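Local coordinates for protein prophenoloxidase b (Marsupenaeus japonicus, PDB 3WKY) that is the inactive precursor of a type 3 copper phenoloxidase, an oxidoreductase that, once activated, probably hydroxylates monophenols and oxidises o-diphenols, at residues I505-P509 against L523-T528; S553-T557 against S614-F618; F593-T597 against G633-E637. All coordinates share one frame; numbering follows the deposited sequence. Where two conformers were deposited one is given.

All three contacts lie in the C-terminal Ig-like domain of the hemocyanin-type fold. Interactions 1 and 3 adjoin, their centres about 10 Å apart, because strands 501-509 and 588-598 are neighbours in one sheet: Phe506 O and Phe593 N, 2.9 Å apart, probably form a hydrogen bond. Trp527 of interaction 1 also meets interaction 3, its CD1 3.5 Å from Leu636 CB. Interaction 2 joins two loops about 18 Å (centre to centre) from each of the others and touches neither. It lies near the active site: the Phe618 side chain is about 11 Å from the Cu2-O2 cluster. Interactions 1 and 2 both pack on helix 218-239, which carries the cluster-pocket residue His226.

Interaction 1 (I505-P509 against L523-T528); sequences IFLAP and LLRYWT
Ala508 sets its methyl on one face of the Trp527 indole. The CB atom stands 3.8 Å from the centroid of the six-membered ring, 25° off its normal, and is shifted toward the rim, so that CE3 and CZ3 are the indole atoms it meets first. CG anti to the Trp527 carbonyl carbon (chi1 -65°) directs the indole to the strand, and chi2 of 113° turns its benzo half under the methyl. A second strand residue reaches the same ring atom: Phe506 CB comes obliquely to 3.9 Å from Trp527 CE3. The Phe506 ring continues past Trp527 to Thr528, where its CD2 is 3.4 Å from the carbonyl O in an oblique approach.

At Thr528 the 523-528 segment joins the sheet of the Ig-like domain. Leu507 and Thr528 form an antiparallel hydrogen-bonded pair, with N-H...O bonds of 2.9 Å from Leu507 N to Thr528 O and from Thr528 N to Leu507 O; here strand 528-534 begins along the edge of strand 501-509. Thr528 holds CG2 between its backbone N and carbonyl carbon, near Leu507 CB, while OG1, anti to the N, is hydrogen-bonded to Asn228 and Arg232 of helix 218-239.

At the far end of 505-509, Pro509 and Tyr526 cross at about a right angle, Pro509 CD lying 3.6 Å from Tyr526 CD1. Leu523, from helix 520-523, brings its CD2 branch to 3.4 Å from Pro509 O, a buried carbonyl oxygen that finds no hydrogen-bond partner. The Leu523 carbonyl is better supplied, accepting from both Tyr526 N and Trp527 N as the chain turns back toward the strand.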
loop_
_atom_site.group_PDB
_atom_site.type_symbol
_atom_site.label_atom_id
_atom_site.label_comp_id
_atom_site.label_asym_id
_atom_site.label_seq_id
_atom_site.Cartn_x
_atom_site.Cartn_y
_atom_site.Cartn_z
ATOM N N ILE A 505 -31.684 -37.966 9.020
ATOM C CA ILE A 505 -30.368 -38.382 9.481
ATOM C C ILE A 505 -29.301 -37.487 8.852
ATOM O O ILE A 505 -29.285 -37.329 7.635
ATOM C CB ILE A 505 -30.113 -39.837 9.099
ATOM C CG1 ILE A 505 -31.221 -40.703 9.733
ATOM C CG2 ILE A 505 -28.737 -40.273 9.553
ATOM C CD1 ILE A 505 -30.943 -42.182 9.765
ATOM N N PHE A 506 -28.437 -36.895 9.681
ATOM C CA PHE A 506 -27.428 -35.934 9.185
ATOM C C PHE A 506 -26.054 -36.253 9.764
ATOM O O PHE A 506 -25.950 -36.840 10.844
ATOM C CB PHE A 506 -27.826 -34.490 9.544
ATOM C CG PHE A 506 -29.023 -33.983 8.787
ATOM C CD1 PHE A 506 -30.310 -34.228 9.242
ATOM C CD2 PHE A 506 -28.861 -33.264 7.607
ATOM C CE1 PHE A 506 -31.417 -33.765 8.532
ATOM C CE2 PHE A 506 -29.961 -32.798 6.899
ATOM C CZ PHE A 506 -31.238 -33.042 7.365
ATOM N N LEU A 507 -25.000 -35.850 9.048
ATOM C CA LEU A 507 -23.628 -36.175 9.417
ATOM C C LEU A 507 -22.842 -34.869 9.548
ATOM O O LEU A 507 -23.094 -33.927 8.790
ATOM C CB LEU A 507 -22.973 -37.017 8.309
ATOM C CG LEU A 507 -21.599 -37.656 8.562
ATOM C CD1 LEU A 507 -21.739 -38.915 9.425
ATOM C CD2 LEU A 507 -20.899 -37.992 7.248
ATOM N N ALA A 508 -21.916 -34.812 10.506
ATOM C CA ALA A 508 -20.969 -33.691 10.616
ATOM C C ALA A 508 -19.734 -34.151 11.375
ATOM O O ALA A 508 -19.822 -35.036 12.219
ATOM C CB ALA A 508 -21.613 -32.503 11.329
ATOM N N PRO A 509 -18.569 -33.554 11.086
ATOM C CA PRO A 509 -17.406 -33.927 11.901
ATOM C C PRO A 509 -17.605 -33.501 13.353
ATOM O O PRO A 509 -18.308 -32.517 13.629
ATOM C CB PRO A 509 -16.257 -33.105 11.283
ATOM C CG PRO A 509 -16.746 -32.723 9.916
ATOM C CD PRO A 509 -18.235 -32.562 10.044
ATOM N N LEU A 523 -21.561 -26.339 14.323
ATOM C CA LEU A 523 -22.010 -27.519 13.596
ATOM C C LEU A 523 -23.081 -27.203 12.559
ATOM O O LEU A 523 -23.218 -27.928 11.575
ATOM C CB LEU A 523 -22.517 -28.597 14.577
ATOM C CG LEU A 523 -21.428 -29.285 15.400
ATOM C CD1 LEU A 523 -22.063 -30.172 16.502
ATOM C CD2 LEU A 523 -20.557 -30.133 14.504
ATOM N N LEU A 524 -23.849 -26.136 12.771
ATOM C CA LEU A 524 -24.845 -25.721 11.776
ATOM C C LEU A 524 -24.242 -25.547 10.382
ATOM O O LEU A 524 -24.919 -25.752 9.375
ATOM C CB LEU A 524 -25.516 -24.406 12.171
ATOM C CG LEU A 524 -26.418 -24.390 13.400
ATOM C CD1 LEU A 524 -26.977 -22.989 13.612
ATOM C CD2 LEU A 524 -27.555 -25.401 13.248
ATOM N N ARG A 525 -22.970 -25.177 10.314
ATOM C CA ARG A 525 -22.370 -24.899 9.010
ATOM C C ARG A 525 -21.913 -26.200 8.353
ATOM O O ARG A 525 -21.485 -26.191 7.194
ATOM C CB ARG A 525 -21.177 -23.942 9.140
ATOM C CG ARG A 525 -21.440 -22.690 9.999
ATOM C CD ARG A 525 -22.667 -21.880 9.526
ATOM N NE ARG A 525 -22.697 -21.657 8.077
ATOM C CZ ARG A 525 -22.009 -20.700 7.448
ATOM N NH1 ARG A 525 -21.204 -19.896 8.136
ATOM N NH2 ARG A 525 -22.111 -20.563 6.129
ATOM N N TYR A 526 -21.992 -27.306 9.098
ATOM C CA TYR A 526 -21.476 -28.600 8.634
ATOM C C TYR A 526 -22.519 -29.683 8.316
ATOM O O TYR A 526 -22.236 -30.556 7.511
ATOM C CB TYR A 526 -20.470 -29.194 9.638
ATOM C CG TYR A 526 -19.055 -28.652 9.517
ATOM C CD1 TYR A 526 -18.128 -29.259 8.682
ATOM C CD2 TYR A 526 -18.645 -27.540 10.250
ATOM C CE1 TYR A 526 -16.823 -28.767 8.569
ATOM C CE2 TYR A 526 -17.346 -27.041 10.142
ATOM C CZ TYR A 526 -16.444 -27.665 9.312
ATOM O OH TYR A 526 -15.156 -27.183 9.205
ATOM N N TRP A 527 -23.689 -29.674 8.961
ATOM C CA TRP A 527 -24.618 -30.811 8.802
ATOM C C TRP A 527 -24.938 -31.113 7.339
ATOM O O TRP A 527 -25.333 -30.215 6.599
ATOM C CB TRP A 527 -25.929 -30.571 9.548
ATOM C CG TRP A 527 -25.750 -30.497 11.024
ATOM C CD1 TRP A 527 -25.927 -29.398 11.820
ATOM C CD2 TRP A 527 -25.353 -31.568 11.893
ATOM N NE1 TRP A 527 -25.669 -29.724 13.129
ATOM C CE2 TRP A 527 -25.313 -31.046 13.203
ATOM C CE3 TRP A 527 -25.036 -32.917 11.690
ATOM C CZ2 TRP A 527 -24.964 -31.827 14.312
ATOM C CZ3 TRP A 527 -24.674 -33.690 12.790
ATOM C CH2 TRP A 527 -24.639 -33.139 14.086
ATOM N N THR A 528 -24.771 -32.373 6.939
ATOM C CA THR A 528 -25.118 -32.787 5.580
ATOM C C THR A 528 -26.073 -33.973 5.620
ATOM O O THR A 528 -25.991 -34.831 6.509
ATOM C CB THR A 528 -23.871 -33.128 4.717
ATOM O OG1 THR A 528 -24.276 -33.375 3.360
ATOM C CG2 THR A 528 -23.115 -34.351 5.280
#

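Interaction 2 (S553-T557 against S614-F618); sequences SILST and SSSSF
A single serine hydroxyl, Ser616 OG, ties two loops together from an unusual direction: it donates to Ile554 O at 2.7 Å from above the carbonyl plane, 54° out of it. The same oxygen accepts from Phe618 N, two residues on, closing an ST turn. With OG anti to the Ser616 backbone N (chi1 170°), the hydroxyl can serve both partners. With an alanine here both bonds of the hydroxyl go, and the ST turn is likely to loosen, Ile554 O and Phe618 N each having lost this partner. Next to it, Ser617 N gives a nearly straight bond of 2.8 Å to Ser553 O. The apolar part is a CH-pi contact: Ile554 CG2 lies over one face of the Phe618 ring, 4.1 Å from its centroid, the two side chains running side by side in the same direction. Just beyond, a disulfide between Cys619 and Cys572 gives the same loops a covalent link. The hydroxyls of Ser553 and Ser617 both bind the Glu529 carboxylate of strand 528-534, while Ile554 packs on Arg232, and Phe618 on Met225 and Asn228, of helix 218-239.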
loop_
_atom_site.group_PDB
_atom_site.type_symbol
_atom_site.label_atom_id
_atom_site.label_comp_id
_atom_site.label_asym_id
_atom_site.label_seq_id
_atom_site.Cartn_x
_atom_site.Cartn_y
_atom_site.Cartn_z
ATOM N N SER A 553 -31.760 -41.117 0.389
ATOM C CA SER A 553 -32.524 -40.051 -0.239
ATOM C C SER A 553 -31.670 -39.138 -1.124
ATOM O O SER A 553 -32.196 -38.471 -2.020
ATOM C CB SER A 553 -33.185 -39.207 0.842
ATOM O OG SER A 553 -32.218 -38.770 1.781
ATOM N N ILE A 554 -30.362 -39.094 -0.885
ATOM C CA ILE A 554 -29.520 -38.157 -1.671
ATOM C C ILE A 554 -29.118 -38.737 -3.031
ATOM O O ILE A 554 -28.620 -38.020 -3.903
ATOM C CB ILE A 554 -28.264 -37.688 -0.903
ATOM C CG1 ILE A 554 -27.235 -38.820 -0.813
ATOM C CG2 ILE A 554 -28.655 -37.113 0.486
ATOM C CD1 ILE A 554 -25.950 -38.439 -0.070
ATOM N N LEU A 555 -29.348 -40.033 -3.213
ATOM C CA LEU A 555 -29.067 -40.701 -4.485
ATOM C C LEU A 555 -30.337 -40.759 -5.334
ATOM O O LEU A 555 -31.443 -40.639 -4.808
ATOM C CB LEU A 555 -28.555 -42.121 -4.224
ATOM C CG LEU A 555 -27.328 -42.225 -3.314
ATOM C CD1 LEU A 555 -26.977 -43.680 -3.009
ATOM C CD2 LEU A 555 -26.127 -41.501 -3.963
ATOM N N SER A 556 -30.190 -40.928 -6.644
ATOM C CA SER A 556 -31.358 -41.139 -7.496
ATOM C C SER A 556 -31.692 -42.636 -7.459
ATOM O O SER A 556 -31.605 -43.266 -6.412
ATOM C CB SER A 556 -31.070 -40.701 -8.932
ATOM O OG SER A 556 -30.001 -41.449 -9.474
ATOM N N THR A 557 -32.040 -43.207 -8.605
ATOM C CA THR A 557 -32.299 -44.646 -8.682
ATOM C C THR A 557 -31.319 -45.351 -9.617
ATOM O O THR A 557 -30.834 -46.443 -9.316
ATOM C CB THR A 557 -33.731 -44.934 -9.138
ATOM O OG1 THR A 557 -34.006 -44.194 -10.333
ATOM C CG2 THR A 557 -34.723 -44.524 -8.056
ATOM N N SER A 614 -38.143 -40.944 -5.901
ATOM C CA SER A 614 -37.076 -41.689 -6.556
ATOM C C SER A 614 -35.982 -40.750 -7.074
ATOM O O SER A 614 -34.910 -41.195 -7.497
ATOM C CB SER A 614 -37.640 -42.543 -7.694
ATOM O OG SER A 614 -38.128 -41.735 -8.751
ATOM N N SER A 615 -36.256 -39.449 -7.040
ATOM C CA SER A 615 -35.254 -38.450 -7.406
ATOM C C SER A 615 -34.407 -38.092 -6.178
ATOM O O SER A 615 -34.855 -38.284 -5.044
ATOM C CB SER A 615 -35.931 -37.198 -7.965
ATOM O OG SER A 615 -36.630 -36.508 -6.945
ATOM N N SER A 616 -33.189 -37.593 -6.395
ATOM C CA SER A 616 -32.351 -37.149 -5.271
ATOM C C SER A 616 -33.025 -36.006 -4.514
ATOM O O SER A 616 -33.582 -35.096 -5.127
ATOM C CB SER A 616 -30.976 -36.695 -5.761
ATOM O OG SER A 616 -30.246 -36.046 -4.721
ATOM N N SER A 617 -32.970 -36.044 -3.185
ATOM C CA SER A 617 -33.524 -34.965 -2.372
ATOM C C SER A 617 -32.809 -33.626 -2.638
ATOM O O SER A 617 -33.353 -32.553 -2.356
ATOM C CB SER A 617 -33.440 -35.316 -0.891
ATOM O OG SER A 617 -32.108 -35.630 -0.539
ATOM N N PHE A 618 -31.594 -33.691 -3.167
ATOM C CA PHE A 618 -30.866 -32.462 -3.514
ATOM C C PHE A 618 -31.397 -31.853 -4.816
ATOM O O PHE A 618 -31.208 -30.657 -5.076
ATOM C CB PHE A 618 -29.365 -32.747 -3.687
ATOM C CG PHE A 618 -28.640 -33.111 -2.409
ATOM C CD1 PHE A 618 -29.153 -32.770 -1.169
ATOM C CD2 PHE A 618 -27.419 -33.775 -2.466
ATOM C CE1 PHE A 618 -28.470 -33.099 0.005
ATOM C CE2 PHE A 618 -26.724 -34.105 -1.300
ATOM C CZ PHE A 618 -27.258 -33.759 -0.057
#

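Interaction 3 (F593-T597 against G633-E637); sequences FVMAT and GYPLE
Phe593 and Met595 project from one face of strand 588-598 onto a tight turn at 633-636, a packing of loop on sheet within the Ig-like domain. The bond between Tyr634 and Pro635 is a cis peptide, and Leu636 N closes the turn on Gly633 O at 2.9 Å; together with the backbone angles of the two central residues this makes it a type VI beta turn. No hydrogen bond joins turn and strand, so side chains alone carry the contact.

Its aromatic component begins with a CH-pi contact. Leu636 CD1 lies over one face of the Phe593 ring, 3.8 Å from the centroid and only 14° off the normal. Met595 makes a Met-aromatic contact with Tyr634, SD standing 5.0 Å from the ring centroid in an oblique position. Its side chain, fully extended from an anti chi1 (-178°) to an anti chi3, reaches past Pro635 until CE is 3.5 Å from Tyr634 OH. That hydroxyl is hydrogen-bonded to Gln418 O, while the Tyr634 ring stacks with Trp630 and meets Tyr414 edge-to-face. Within the turn, Pro635 CB covers one face of the Tyr634 ring, an arrangement that goes with the cis bond between them.

The remaining packing is apolar. Helix 645-650 covers Phe593 with Val649 and Leu636 with Phe648. The proline ring rests across the ends of the two strand side chains, its CG 3.7 Å from Met595 SD and 4.1 Å from Phe593 CZ.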
loop_
_atom_site.group_PDB
_atom_site.type_symbol
_atom_site.label_atom_id
_atom_site.label_comp_id
_atom_site.label_asym_id
_atom_site.label_seq_id
_atom_site.Cartn_x
_atom_site.Cartn_y
_atom_site.Cartn_z
ATOM N N PHE A 593 -26.536 -37.805 13.462
ATOM C CA PHE A 593 -27.740 -37.309 14.132
ATOM C C PHE A 593 -28.970 -37.991 13.546
ATOM O O PHE A 593 -29.107 -38.079 12.321
ATOM C CB PHE A 593 -27.840 -35.786 13.925
ATOM C CG PHE A 593 -29.182 -35.167 14.321
ATOM C CD1 PHE A 593 -30.268 -35.168 13.436
ATOM C CD2 PHE A 593 -29.325 -34.523 15.536
ATOM C CE1 PHE A 593 -31.478 -34.580 13.782
ATOM C CE2 PHE A 593 -30.535 -33.929 15.898
ATOM C CZ PHE A 593 -31.613 -33.952 15.014
ATOM N N VAL A 594 -29.869 -38.460 14.413
ATOM C CA VAL A 594 -31.088 -39.140 13.970
ATOM C C VAL A 594 -32.309 -38.514 14.635
ATOM O O VAL A 594 -32.364 -38.411 15.863
ATOM C CB VAL A 594 -31.057 -40.650 14.344
ATOM C CG1 VAL A 594 -32.342 -41.354 13.870
ATOM C CG2 VAL A 594 -29.817 -41.320 13.775
ATOM N N MET A 595 -33.292 -38.104 13.834
ATOM C CA MET A 595 -34.546 -37.609 14.387
ATOM C C MET A 595 -35.763 -38.312 13.787
ATOM O O MET A 595 -35.863 -38.483 12.568
ATOM C CB MET A 595 -34.674 -36.101 14.182
ATOM C CG MET A 595 -35.940 -35.499 14.770
ATOM S SD MET A 595 -36.014 -33.723 14.424
ATOM C CE MET A 595 -37.443 -33.208 15.386
ATOM N N ALA A 596 -36.682 -38.737 14.649
ATOM C CA ALA A 596 -37.955 -39.293 14.190
ATOM C C ALA A 596 -39.008 -38.198 14.299
ATOM O O ALA A 596 -39.294 -37.696 15.390
ATOM C CB ALA A 596 -38.353 -40.513 15.033
ATOM N N THR A 597 -39.587 -37.821 13.167
ATOM C CA THR A 597 -40.565 -36.746 13.194
ATOM C C THR A 597 -41.939 -37.247 12.769
ATOM O O THR A 597 -42.069 -38.173 11.971
ATOM C CB THR A 597 -40.119 -35.565 12.312
ATOM O OG1 THR A 597 -40.995 -34.450 12.502
ATOM C CG2 THR A 597 -40.145 -35.973 10.884
ATOM N N GLY A 633 -33.390 -29.416 5.519
ATOM C CA GLY A 633 -32.332 -29.506 6.507
ATOM C C GLY A 633 -32.820 -29.391 7.946
ATOM O O GLY A 633 -32.011 -29.429 8.871
ATOM N N TYR A 634 -34.130 -29.252 8.128
ATOM C CA TYR A 634 -34.738 -29.179 9.457
ATOM C C TYR A 634 -34.334 -30.406 10.259
ATOM O O TYR A 634 -34.261 -31.508 9.710
ATOM C CB TYR A 634 -36.262 -29.095 9.313
ATOM C CG TYR A 634 -37.081 -29.553 10.516
ATOM C CD1 TYR A 634 -37.477 -30.874 10.645
ATOM C CD2 TYR A 634 -37.509 -28.643 11.479
ATOM C CE1 TYR A 634 -38.250 -31.290 11.724
ATOM C CE2 TYR A 634 -38.285 -29.059 12.573
ATOM C CZ TYR A 634 -38.650 -30.377 12.676
ATOM O OH TYR A 634 -39.423 -30.802 13.758
ATOM N N PRO A 635 -34.046 -30.223 11.557
ATOM C CA PRO A 635 -34.125 -28.968 12.310
ATOM C C PRO A 635 -32.763 -28.277 12.456
ATOM O O PRO A 635 -32.644 -27.330 13.235
ATOM C CB PRO A 635 -34.567 -29.457 13.689
ATOM C CG PRO A 635 -33.866 -30.776 13.835
ATOM C CD PRO A 635 -33.744 -31.368 12.440
ATOM N N LEU A 636 -31.767 -28.731 11.704
ATOM C CA LEU A 636 -30.384 -28.337 11.954
ATOM C C LEU A 636 -29.903 -27.173 11.071
ATOM O O LEU A 636 -28.742 -27.142 10.662
ATOM C CB LEU A 636 -29.461 -29.544 11.787
ATOM C CG LEU A 636 -29.809 -30.706 12.735
ATOM C CD1 LEU A 636 -28.889 -31.885 12.472
ATOM C CD2 LEU A 636 -29.709 -30.248 14.183
ATOM N N GLU A 637 -30.796 -26.230 10.781
ATOM C CA GLU A 637 -30.381 -24.989 10.130
ATOM C C GLU A 637 -30.820 -23.765 10.926
ATOM O O GLU A 637 -30.700 -22.642 10.445
ATOM C CB GLU A 637 -30.884 -24.910 8.676
ATOM C CG GLU A 637 -32.162 -25.718 8.394
ATOM C CD GLU A 637 -33.370 -25.187 9.131
ATOM O OE1 GLU A 637 -33.727 -25.766 10.190
ATOM O OE2 GLU A 637 -33.989 -24.211 8.645
#